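6-carboxyhexanoate--coa ligase (Bacillus subtilis, PDB 5FLG) belongs to the acid–CoA ligase enzymes and, in this model, holds phosphoaminophosphonic acid-adenylate ester, magnesium and pimelic acid in neighbouring pockets. Local coordinates at residues Gly25-Arg33 with Ala46-Gly57; Ala96-Val105 with Ala187-Ser195. One frame throughout, in Å; residues are numbered along the deposited sequence.

Interaction 1. Residues Gly25-Arg33 with Ala46-Gly57; sequences GKHISGGER and ALLEKGLSHSRG. With ANP (phosphoaminophosphonic acid-adenylate ester), chain D.
The phosphate end of the nucleotide pocket is built here, where Ser29 on strand 26-33 meets His54 and Lys50 around the terminal phosphate of phosphoaminophosphonic acid-adenylate ester. Ile28 O sits over the centre of one face of the His54 ring, 3.5 Å above its plane. The ring's two nitrogens do different jobs: ND1 accepts from Arg56 N (3.0 Å) in the ring plane, which fixes the ring's rotation, while NE2 donates almost straight (171°) to ANP O2G at 2.8 Å. Lys50 runs out extended and bends only at its last torsion (chi4 81°), bringing NZ to ANP O3G at 3.0 Å; Glu174 is its salt-bridge partner. On the strand, His27 NE2 gives a 2.7 Å bond to ANP O2B. Ile28 and Ser29 form a classic beta bulge opposite Ala15, in the outermost strand, within this chain, of a three-stranded antiparallel sheet; helix segment 46-52 packs nearly antiparallel to this strand. Past the helix, Arg56 grips His27 O side-on through NH2 (2.9 Å) and NE (3.2 Å), the oxygen lying in the guanidinium plane. Lys26 CE sits over one face of that group, and Lys26 NZ bonds Arg56 O in its carbonyl plane at 2.9 Å while also pairing with Glu224.

Interaction 2. Residues Ala96-Val105 with Ala187-Ser195; sequences ARLLLEKEGV and AVVAELCWS. With PML (pimelic acid), chain C.
Leu100 and Ala190 meet at the middle of an apolar contact between helix segment 96-102 and strand 188-194, which run almost antiparallel (172°) with their axes 9.0 Å apart at closest approach. Leu100 sends its CD2 methyl to Ala190 CB at 3.8 Å, while its other branch, CD1, faces Leu192 CD2 more loosely. One turn earlier, Ala96 CB touches Leu192 CD1 at 4.1 Å. Beyond the helix, Val105 stands with CG2 beside its backbone N, and this one methyl serves two partners, Val189 CG1 and Ala190 CB, each 4.0 Å away. Val205 on the adjoining strand 203-207 and Ile110 of helix 107-116 extend this apolar layer.

Polar groups take a smaller part, and no hydrogen bond joins the segments. Glu103 lays its CG methylene against Val189 O (3.4 Å), then bends at chi2 (71°); its carboxylate is held by Lys209 and Met210 N. At the far end of the strand, Ser195 OG lies 2.9 Å from PML O72, although its proton could also serve the nucleotide, and Cys193 SG packs on PML C5.

Gly104, at positive phi (127°), closes the helix in a Schellman motif, and Val189 with Ala190 makes a classic beta bulge facing Phe231. The whole is the helix-on-sheet packing of an alpha/beta layer, in which helix 89-102 lies against a central strand of a mixed sheet whose end reaches the ligand pockets.

How the interactions relate
Both segments of interaction 1 precede those of interaction 2 in the sequence, and the two contacts flank the middle of the chain, their own centres about 27 Å apart. They share no sheet: residues 25-33 belong to the three-stranded antiparallel sheet, residues 187-195 to the larger mixed one. Their nearest atoms stay about 7 Å from each other, and the bound ligands lie between the two sheets. Ser195, at the end of interaction 2, belongs to the nucleotide pocket like His27, Ser29, Lys50 and His54 of interaction 1, with its OG close to O1A. Asp196 and Asp197, which follow in the chain, hold magnesium. The ligand site is therefore assembled from both parts of the fold.

Interaction 1. Residues Gly25-Arg33 with Ala46-Gly57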
loop_
_atom_site.group_PDB
_atom_site.type_symbol
_atom_site.label_atom_id
_atom_site.label_comp_id
_atom_site.label_asym_id
_atom_site.label_seq_id
_atom_site.Cartn_x
_atom_site.Cartn_y
_atom_site.Cartn_z
ATOM N N GLY A 25 -12.948 1.058 10.702
ATOM C CA GLY A 25 -13.432 -0.119 9.984
ATOM C C GLY A 25 -13.294 -1.408 10.776
ATOM O O GLY A 25 -12.704 -1.423 11.863
ATOM N N LYS A 26 -13.945 -2.457 10.279
ATOM C CA LYS A 26 -13.673 -3.824 10.695
ATOM C C LYS A 26 -12.422 -4.353 9.991
ATOM O O LYS A 26 -12.340 -4.310 8.764
ATOM C CB LYS A 26 -14.860 -4.726 10.340
ATOM C CG LYS A 26 -14.692 -6.164 10.810
ATOM C CD LYS A 26 -15.868 -7.032 10.402
ATOM C CE LYS A 26 -15.555 -8.492 10.657
ATOM N NZ LYS A 26 -16.525 -9.420 10.008
ATOM N N HIS A 27 -11.418 -4.730 10.781
ATOM C CA HIS A 27 -10.234 -5.449 10.302
ATOM C C HIS A 27 -10.663 -6.727 9.598
ATOM O O HIS A 27 -11.374 -7.539 10.168
ATOM C CB HIS A 27 -9.325 -5.809 11.505
ATOM C CG HIS A 27 -8.158 -6.685 11.147
ATOM N ND1 HIS A 27 -7.129 -6.257 10.346
ATOM C CD2 HIS A 27 -7.871 -7.972 11.462
ATOM C CE1 HIS A 27 -6.271 -7.244 10.156
ATOM N NE2 HIS A 27 -6.688 -8.292 10.838
ATOM N N ILE A 28 -10.279 -6.902 8.352
ATOM C CA ILE A 28 -10.639 -8.145 7.660
ATOM C C ILE A 28 -9.443 -9.094 7.628
ATOM O O ILE A 28 -9.505 -10.246 8.114
ATOM C CB ILE A 28 -11.066 -7.894 6.197
ATOM C CG1 ILE A 28 -12.357 -7.076 6.118
ATOM C CG2 ILE A 28 -11.242 -9.224 5.481
ATOM C CD1 ILE A 28 -13.564 -7.837 6.601
ATOM N N SER A 29 -8.346 -8.590 7.085
ATOM C CA SER A 29 -7.155 -9.400 6.886
ATOM C C SER A 29 -5.866 -8.586 7.022
ATOM O O SER A 29 -5.839 -7.389 6.763
ATOM C CB SER A 29 -7.190 -10.052 5.511
ATOM O OG SER A 29 -6.116 -10.954 5.362
ATOM N N GLY A 30 -4.794 -9.263 7.419
ATOM C CA GLY A 30 -3.460 -8.684 7.413
ATOM C C GLY A 30 -2.460 -9.746 7.000
ATOM O O GLY A 30 -2.647 -10.911 7.270
ATOM N N GLY A 31 -1.395 -9.360 6.328
ATOM C CA GLY A 31 -0.342 -10.312 6.043
ATOM C C GLY A 31 1.022 -9.676 6.010
ATOM O O GLY A 31 1.169 -8.480 5.725
ATOM N N GLU A 32 2.047 -10.502 6.182
ATOM C CA GLU A 32 3.396 -10.007 6.031
ATOM C C GLU A 32 4.319 -11.049 5.484
ATOM O O GLU A 32 4.181 -12.198 5.786
ATOM C CB GLU A 32 3.911 -9.476 7.395
ATOM C CG GLU A 32 3.434 -10.290 8.567
ATOM C CD GLU A 32 2.055 -9.894 9.046
ATOM O OE1 GLU A 32 1.793 -8.679 9.191
ATOM O OE2 GLU A 32 1.272 -10.809 9.403
ATOM N N ARG A 33 5.234 -10.651 4.620
ATOM C CA ARG A 33 6.046 -11.606 3.889
ATOM C C ARG A 33 7.418 -10.993 3.795
ATOM O O ARG A 33 7.577 -9.802 3.966
ATOM C CB ARG A 33 5.497 -11.862 2.459
ATOM C CG ARG A 33 4.098 -12.476 2.424
ATOM C CD ARG A 33 4.059 -13.933 2.892
ATOM N NE ARG A 33 4.909 -14.757 2.024
ATOM C CZ ARG A 33 4.580 -15.154 0.794
ATOM N NH1 ARG A 33 3.371 -14.914 0.313
ATOM N NH2 ARG A 33 5.464 -15.792 0.040
ATOM N N ALA A 46 -0.617 -13.097 -3.859
ATOM C CA ALA A 46 -1.059 -13.959 -2.782
ATOM C C ALA A 46 -1.695 -13.118 -1.681
ATOM O O ALA A 46 -2.722 -13.500 -1.110
ATOM C CB ALA A 46 0.071 -14.826 -2.216
ATOM N N LEU A 47 -1.101 -11.974 -1.386
ATOM C CA LEU A 47 -1.671 -11.081 -0.365
ATOM C C LEU A 47 -2.996 -10.484 -0.845
ATOM O O LEU A 47 -3.931 -10.347 -0.074
ATOM C CB LEU A 47 -0.686 -9.989 0.007
ATOM C CG LEU A 47 0.529 -10.485 0.816
ATOM C CD1 LEU A 47 1.614 -9.430 0.903
ATOM C CD2 LEU A 47 0.097 -10.915 2.200
ATOM N N LEU A 48 -3.039 -10.020 -2.083
ATOM C CA LEU A 48 -4.295 -9.485 -2.611
ATOM C C LEU A 48 -5.394 -10.508 -2.405
ATOM O O LEU A 48 -6.431 -10.203 -1.816
ATOM C CB LEU A 48 -4.161 -9.125 -4.086
ATOM C CG LEU A 48 -5.413 -8.579 -4.774
ATOM C CD1 LEU A 48 -5.901 -7.317 -4.095
ATOM C CD2 LEU A 48 -5.118 -8.313 -6.241
ATOM N N GLU A 49 -5.146 -11.736 -2.836
ATOM C CA GLU A 49 -6.171 -12.776 -2.847
ATOM C C GLU A 49 -6.580 -13.167 -1.425
ATOM O O GLU A 49 -7.742 -13.454 -1.125
ATOM C CB GLU A 49 -5.641 -13.999 -3.609
ATOM C CG GLU A 49 -6.457 -15.268 -3.434
ATOM C CD GLU A 49 -7.898 -15.141 -3.933
ATOM O OE1 GLU A 49 -8.391 -14.003 -4.110
ATOM O OE2 GLU A 49 -8.569 -16.190 -4.082
ATOM N N LYS A 50 -5.612 -13.165 -0.527
ATOM C CA LYS A 50 -5.879 -13.458 0.861
ATOM C C LYS A 50 -6.830 -12.438 1.444
ATOM O O LYS A 50 -7.795 -12.778 2.125
ATOM C CB LYS A 50 -4.538 -13.452 1.587
ATOM C CG LYS A 50 -4.587 -13.381 3.073
ATOM C CD LYS A 50 -3.131 -13.401 3.539
ATOM C CE LYS A 50 -3.008 -13.194 5.034
ATOM N NZ LYS A 50 -3.276 -14.501 5.670
ATOM N N GLY A 51 -6.640 -11.191 1.090
ATOM C CA GLY A 51 -7.535 -10.149 1.553
ATOM C C GLY A 51 -8.923 -10.177 0.894
ATOM O O GLY A 51 -9.924 -9.882 1.555
ATOM N N LEU A 52 -8.989 -10.568 -0.384
ATOM C CA LEU A 52 -10.267 -10.544 -1.133
ATOM C C LEU A 52 -11.174 -11.753 -0.877
ATOM O O LEU A 52 -12.356 -11.686 -1.116
ATOM C CB LEU A 52 -10.029 -10.452 -2.633
ATOM C CG LEU A 52 -9.365 -9.176 -3.137
ATOM C CD1 LEU A 52 -9.255 -9.225 -4.640
ATOM C CD2 LEU A 52 -10.101 -7.931 -2.684
ATOM N N SER A 53 -10.639 -12.855 -0.381
ATOM C CA SER A 53 -11.452 -14.040 -0.231
ATOM C C SER A 53 -11.593 -14.383 1.250
ATOM O O SER A 53 -11.594 -15.541 1.617
ATOM C CB SER A 53 -10.778 -15.200 -0.965
ATOM O OG SER A 53 -9.513 -15.452 -0.374
ATOM N N HIS A 54 -11.621 -13.387 2.121
ATOM C CA HIS A 54 -11.562 -13.675 3.542
ATOM C C HIS A 54 -12.950 -14.023 4.080
ATOM O O HIS A 54 -13.927 -13.364 3.760
ATOM C CB HIS A 54 -10.963 -12.505 4.313
ATOM C CG HIS A 54 -10.329 -12.908 5.603
ATOM N ND1 HIS A 54 -11.067 -13.400 6.657
ATOM C CD2 HIS A 54 -9.035 -13.112 5.929
ATOM C CE1 HIS A 54 -10.250 -13.752 7.632
ATOM N NE2 HIS A 54 -9.009 -13.622 7.200
ATOM N N SER A 55 -13.000 -14.991 4.991
ATOM C CA SER A 55 -14.240 -15.389 5.647
ATOM C C SER A 55 -14.823 -14.303 6.563
ATOM O O SER A 55 -15.961 -14.410 6.986
ATOM C CB SER A 55 -13.986 -16.649 6.478
ATOM O OG SER A 55 -13.113 -16.380 7.589
ATOM N N ARG A 56 -14.030 -13.305 6.950
ATOM C CA ARG A 56 -14.565 -12.219 7.746
ATOM C C ARG A 56 -15.290 -11.188 6.849
ATOM O O ARG A 56 -15.839 -10.214 7.339
ATOM C CB ARG A 56 -13.458 -11.556 8.579
ATOM C CG ARG A 56 -12.964 -12.436 9.725
ATOM C CD ARG A 56 -11.707 -11.919 10.412
ATOM N NE ARG A 56 -11.840 -10.566 10.931
ATOM C CZ ARG A 56 -12.315 -10.255 12.132
ATOM N NH1 ARG A 56 -12.778 -11.201 12.937
ATOM N NH2 ARG A 56 -12.443 -8.981 12.481
ATOM N N GLY A 57 -15.293 -11.414 5.538
ATOM C CA GLY A 57 -16.048 -10.580 4.606
ATOM C C GLY A 57 -15.177 -9.900 3.549
ATOM O O GLY A 57 -13.941 -10.001 3.556
HETATM P PG ANP D . -5.683 -13.325 8.243
HETATM O O1G ANP D . -5.966 -12.857 6.842
HETATM O O2G ANP D . -6.828 -14.104 8.830
HETATM O O3G ANP D . -4.382 -14.033 8.445
HETATM P PB ANP D . -4.681 -11.766 10.565
HETATM O O1B ANP D . -3.316 -12.282 10.277
HETATM O O2B ANP D . -4.959 -10.388 11.038
HETATM N N3B ANP D . -5.608 -11.853 9.109
HETATM P PA ANP D . -4.972 -14.253 11.983
HETATM O O1A ANP D . -6.115 -15.137 12.177
HETATM O O2A ANP D . -3.773 -14.639 11.164
HETATM O O3A ANP D . -5.452 -12.774 11.570
HETATM O "O5'" ANP D . -4.455 -13.930 13.517
HETATM C "C5'" ANP D . -5.361 -13.901 14.583
HETATM C "C4'" ANP D . -5.087 -12.669 15.450
HETATM O "O4'" ANP D . -3.717 -12.695 15.868
HETATM C "C3'" ANP D . -5.288 -11.372 14.682
HETATM O "O3'" ANP D . -6.609 -10.868 14.843
HETATM C "C2'" ANP D . -4.318 -10.442 15.349
HETATM O "O2'" ANP D . -4.897 -9.975 16.569
HETATM C "C1'" ANP D . -3.188 -11.377 15.678
HETATM N N9 ANP D . -2.193 -11.309 14.602
HETATM C C8 ANP D . -2.271 -11.849 13.334
HETATM N N7 ANP D . -1.111 -11.638 12.668
HETATM C C5 ANP D . -0.301 -10.920 13.505
HETATM C C6 ANP D . 1.039 -10.314 13.450
HETATM N N6 ANP D . 1.802 -10.383 12.355
HETATM N N1 ANP D . 1.510 -9.675 14.544
HETATM C C2 ANP D . 0.765 -9.553 15.648
HETATM N N3 ANP D . -0.437 -10.126 15.822
HETATM C C4 ANP D . -1.036 -10.706 14.755
HETATM O O HOH W 1 -1.642 -13.133 7.983
#

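Interaction 2. Residues Ala96-Val105 with Ala187-Ser195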
loop_
_atom_site.group_PDB
_atom_site.type_symbol
_atom_site.label_atom_id
_atom_site.label_comp_id
_atom_site.label_asym_id
_atom_site.label_seq_id
_atom_site.Cartn_x
_atom_site.Cartn_y
_atom_site.Cartn_z
ATOM N N ALA A 96 -4.775 -24.766 27.535
ATOM C CA ALA A 96 -3.932 -23.629 27.234
ATOM C C ALA A 96 -3.389 -23.015 28.552
ATOM O O ALA A 96 -2.247 -22.603 28.591
ATOM C CB ALA A 96 -4.663 -22.577 26.418
ATOM N N ARG A 97 -4.227 -22.946 29.588
ATOM C CA ARG A 97 -3.878 -22.235 30.820
ATOM C C ARG A 97 -2.903 -23.070 31.645
ATOM O O ARG A 97 -1.992 -22.531 32.224
ATOM C CB ARG A 97 -5.122 -21.904 31.649
ATOM C CG ARG A 97 -5.935 -20.745 31.072
ATOM C CD ARG A 97 -7.033 -20.273 32.029
ATOM N NE ARG A 97 -8.091 -21.261 32.158
ATOM C CZ ARG A 97 -9.175 -21.344 31.370
ATOM N NH1 ARG A 97 -9.415 -20.446 30.424
ATOM N NH2 ARG A 97 -10.058 -22.310 31.572
ATOM N N LEU A 98 -3.028 -24.387 31.548
ATOM C CA LEU A 98 -2.098 -25.332 32.153
ATOM C C LEU A 98 -0.706 -25.212 31.529
ATOM O O LEU A 98 0.276 -24.970 32.241
ATOM C CB LEU A 98 -2.634 -26.762 31.988
ATOM C CG LEU A 98 -1.761 -27.896 32.542
ATOM C CD1 LEU A 98 -1.444 -27.676 34.011
ATOM C CD2 LEU A 98 -2.440 -29.245 32.343
ATOM N N LEU A 99 -0.659 -25.200 30.199
ATOM C CA LEU A 99 0.590 -25.028 29.460
ATOM C C LEU A 99 1.251 -23.678 29.722
ATOM O O LEU A 99 2.455 -23.617 29.817
ATOM C CB LEU A 99 0.347 -25.146 27.946
ATOM C CG LEU A 99 -0.122 -26.536 27.490
ATOM C CD1 LEU A 99 -0.585 -26.557 26.036
ATOM C CD2 LEU A 99 0.984 -27.554 27.704
ATOM N N LEU A 100 0.501 -22.579 29.719
ATOM C CA LEU A 100 1.112 -21.277 30.064
ATOM C C LEU A 100 1.779 -21.335 31.454
ATOM O O LEU A 100 2.845 -20.760 31.643
ATOM C CB LEU A 100 0.094 -20.134 30.000
ATOM C CG LEU A 100 -0.472 -19.810 28.590
ATOM C CD1 LEU A 100 -1.758 -19.008 28.711
ATOM C CD2 LEU A 100 0.527 -19.038 27.737
ATOM N N GLU A 101 1.142 -22.005 32.410
ATOM C CA GLU A 101 1.659 -22.065 33.771
ATOM C C GLU A 101 2.933 -22.872 33.879
ATOM O O GLU A 101 3.933 -22.401 34.414
ATOM C CB GLU A 101 0.625 -22.636 34.742
ATOM C CG GLU A 101 0.738 -21.998 36.121
ATOM C CD GLU A 101 -0.190 -22.606 37.159
ATOM O OE1 GLU A 101 -1.392 -22.753 36.883
ATOM O OE2 GLU A 101 0.276 -22.930 38.262
ATOM N N LYS A 102 2.917 -24.036 33.269
ATOM C CA LYS A 102 4.086 -24.857 33.119
ATOM C C LYS A 102 5.230 -24.134 32.396
ATOM O O LYS A 102 6.386 -24.287 32.761
ATOM C CB LYS A 102 3.693 -26.140 32.384
ATOM C CG LYS A 102 4.845 -27.117 32.249
ATOM C CD LYS A 102 4.406 -28.413 31.580
ATOM C CE LYS A 102 5.368 -29.546 31.915
ATOM N NZ LYS A 102 5.495 -30.534 30.809
ATOM N N GLU A 103 4.932 -23.285 31.424
ATOM C CA GLU A 103 6.006 -22.525 30.777
ATOM C C GLU A 103 6.619 -21.443 31.675
ATOM O O GLU A 103 7.614 -20.861 31.305
ATOM C CB GLU A 103 5.516 -21.868 29.483
ATOM C CG GLU A 103 6.605 -21.262 28.634
ATOM C CD GLU A 103 7.513 -22.287 27.949
ATOM O OE1 GLU A 103 7.063 -23.419 27.701
ATOM O OE2 GLU A 103 8.686 -21.946 27.670
ATOM N N GLY A 104 5.915 -21.019 32.715
ATOM C CA GLY A 104 6.474 -20.043 33.643
ATOM C C GLY A 104 5.622 -18.819 33.903
ATOM O O GLY A 104 5.991 -17.956 34.701
ATOM N N VAL A 105 4.486 -18.698 33.227
ATOM C CA VAL A 105 3.580 -17.607 33.542
ATOM C C VAL A 105 2.788 -17.930 34.781
ATOM O O VAL A 105 2.104 -18.953 34.839
ATOM C CB VAL A 105 2.564 -17.353 32.423
ATOM C CG1 VAL A 105 1.790 -16.087 32.722
ATOM C CG2 VAL A 105 3.284 -17.242 31.098
ATOM N N ALA A 187 12.762 -11.497 25.827
ATOM C CA ALA A 187 11.783 -11.037 26.834
ATOM C C ALA A 187 10.427 -11.770 26.801
ATOM O O ALA A 187 9.623 -11.664 27.746
ATOM C CB ALA A 187 11.592 -9.535 26.716
ATOM N N VAL A 188 10.172 -12.548 25.745
ATOM C CA VAL A 188 8.898 -13.237 25.637
ATOM C C VAL A 188 8.895 -14.604 26.283
ATOM O O VAL A 188 9.584 -15.540 25.831
ATOM C CB VAL A 188 8.441 -13.403 24.144
ATOM C CG1 VAL A 188 7.087 -14.091 24.092
ATOM C CG2 VAL A 188 8.367 -12.073 23.444
ATOM N N VAL A 189 8.018 -14.788 27.259
ATOM C CA VAL A 189 7.938 -16.035 28.000
ATOM C C VAL A 189 6.943 -16.979 27.307
ATOM O O VAL A 189 7.087 -18.178 27.337
ATOM C CB VAL A 189 7.462 -15.755 29.435
ATOM C CG1 VAL A 189 7.153 -17.050 30.183
ATOM C CG2 VAL A 189 8.514 -14.942 30.191
ATOM N N ALA A 190 5.877 -16.428 26.770
ATOM C CA ALA A 190 4.853 -17.266 26.158
ATOM C C ALA A 190 3.881 -16.472 25.313
ATOM O O ALA A 190 3.740 -15.243 25.466
ATOM C CB ALA A 190 4.117 -18.031 27.234
ATOM N N GLU A 191 3.246 -17.182 24.365
ATOM C CA GLU A 191 2.288 -16.572 23.444
ATOM C C GLU A 191 1.009 -17.412 23.491
ATOM O O GLU A 191 1.061 -18.613 23.683
ATOM C CB GLU A 191 2.828 -16.490 22.018
ATOM C CG GLU A 191 1.738 -16.100 21.002
ATOM C CD GLU A 191 2.160 -16.180 19.516
ATOM O OE1 GLU A 191 3.256 -16.701 19.177
ATOM O OE2 GLU A 191 1.347 -15.740 18.657
ATOM N N LEU A 192 -0.131 -16.732 23.552
ATOM C CA LEU A 192 -1.409 -17.370 23.450
ATOM C C LEU A 192 -2.115 -16.833 22.213
ATOM O O LEU A 192 -2.175 -15.622 22.004
ATOM C CB LEU A 192 -2.208 -17.057 24.694
ATOM C CG LEU A 192 -3.675 -17.447 24.718
ATOM C CD1 LEU A 192 -3.874 -18.960 24.760
ATOM C CD2 LEU A 192 -4.305 -16.772 25.914
ATOM N N CYS A 193 -2.670 -17.735 21.409
ATOM C CA CYS A 193 -3.222 -17.355 20.128
ATOM C C CYS A 193 -4.434 -18.197 19.753
ATOM O O CYS A 193 -4.438 -19.421 19.934
ATOM C CB CYS A 193 -2.179 -17.502 19.038
ATOM S SG CYS A 193 -2.889 -17.395 17.352
ATOM N N TRP A 194 -5.477 -17.542 19.255
ATOM C CA TRP A 194 -6.431 -18.230 18.367
ATOM C C TRP A 194 -7.030 -17.257 17.374
ATOM O O TRP A 194 -6.798 -16.053 17.448
ATOM C CB TRP A 194 -7.490 -19.023 19.169
ATOM C CG TRP A 194 -8.428 -18.185 20.017
ATOM C CD1 TRP A 194 -9.643 -17.677 19.644
ATOM C CD2 TRP A 194 -8.256 -17.827 21.393
ATOM N NE1 TRP A 194 -10.164 -16.911 20.668
ATOM C CE2 TRP A 194 -9.390 -17.081 21.780
ATOM C CE3 TRP A 194 -7.258 -18.077 22.343
ATOM C CZ2 TRP A 194 -9.509 -16.512 23.049
ATOM C CZ3 TRP A 194 -7.409 -17.572 23.606
ATOM C CH2 TRP A 194 -8.519 -16.795 23.954
ATOM N N SER A 195 -7.643 -17.815 16.333
ATOM C CA SER A 195 -7.986 -17.076 15.163
ATOM C C SER A 195 -9.175 -16.174 15.424
ATOM O O SER A 195 -10.108 -16.557 16.126
ATOM C CB SER A 195 -8.349 -18.052 14.001
ATOM O OG SER A 195 -8.469 -17.306 12.800
HETATM C C1 PML C . -2.421 -23.700 13.651
HETATM O O11 PML C . -1.364 -24.230 14.125
HETATM O O12 PML C . -3.236 -24.392 12.945
HETATM C C2 PML C . -2.868 -22.371 14.289
HETATM C C3 PML C . -3.113 -21.193 13.359
HETATM C C4 PML C . -4.204 -20.229 13.859
HETATM C C5 PML C . -3.800 -18.767 13.886
HETATM C C6 PML C . -4.801 -17.817 13.234
HETATM C C7 PML C . -5.033 -18.148 11.758
HETATM O O71 PML C . -4.057 -18.135 10.971
HETATM O O72 PML C . -6.209 -18.309 11.344
#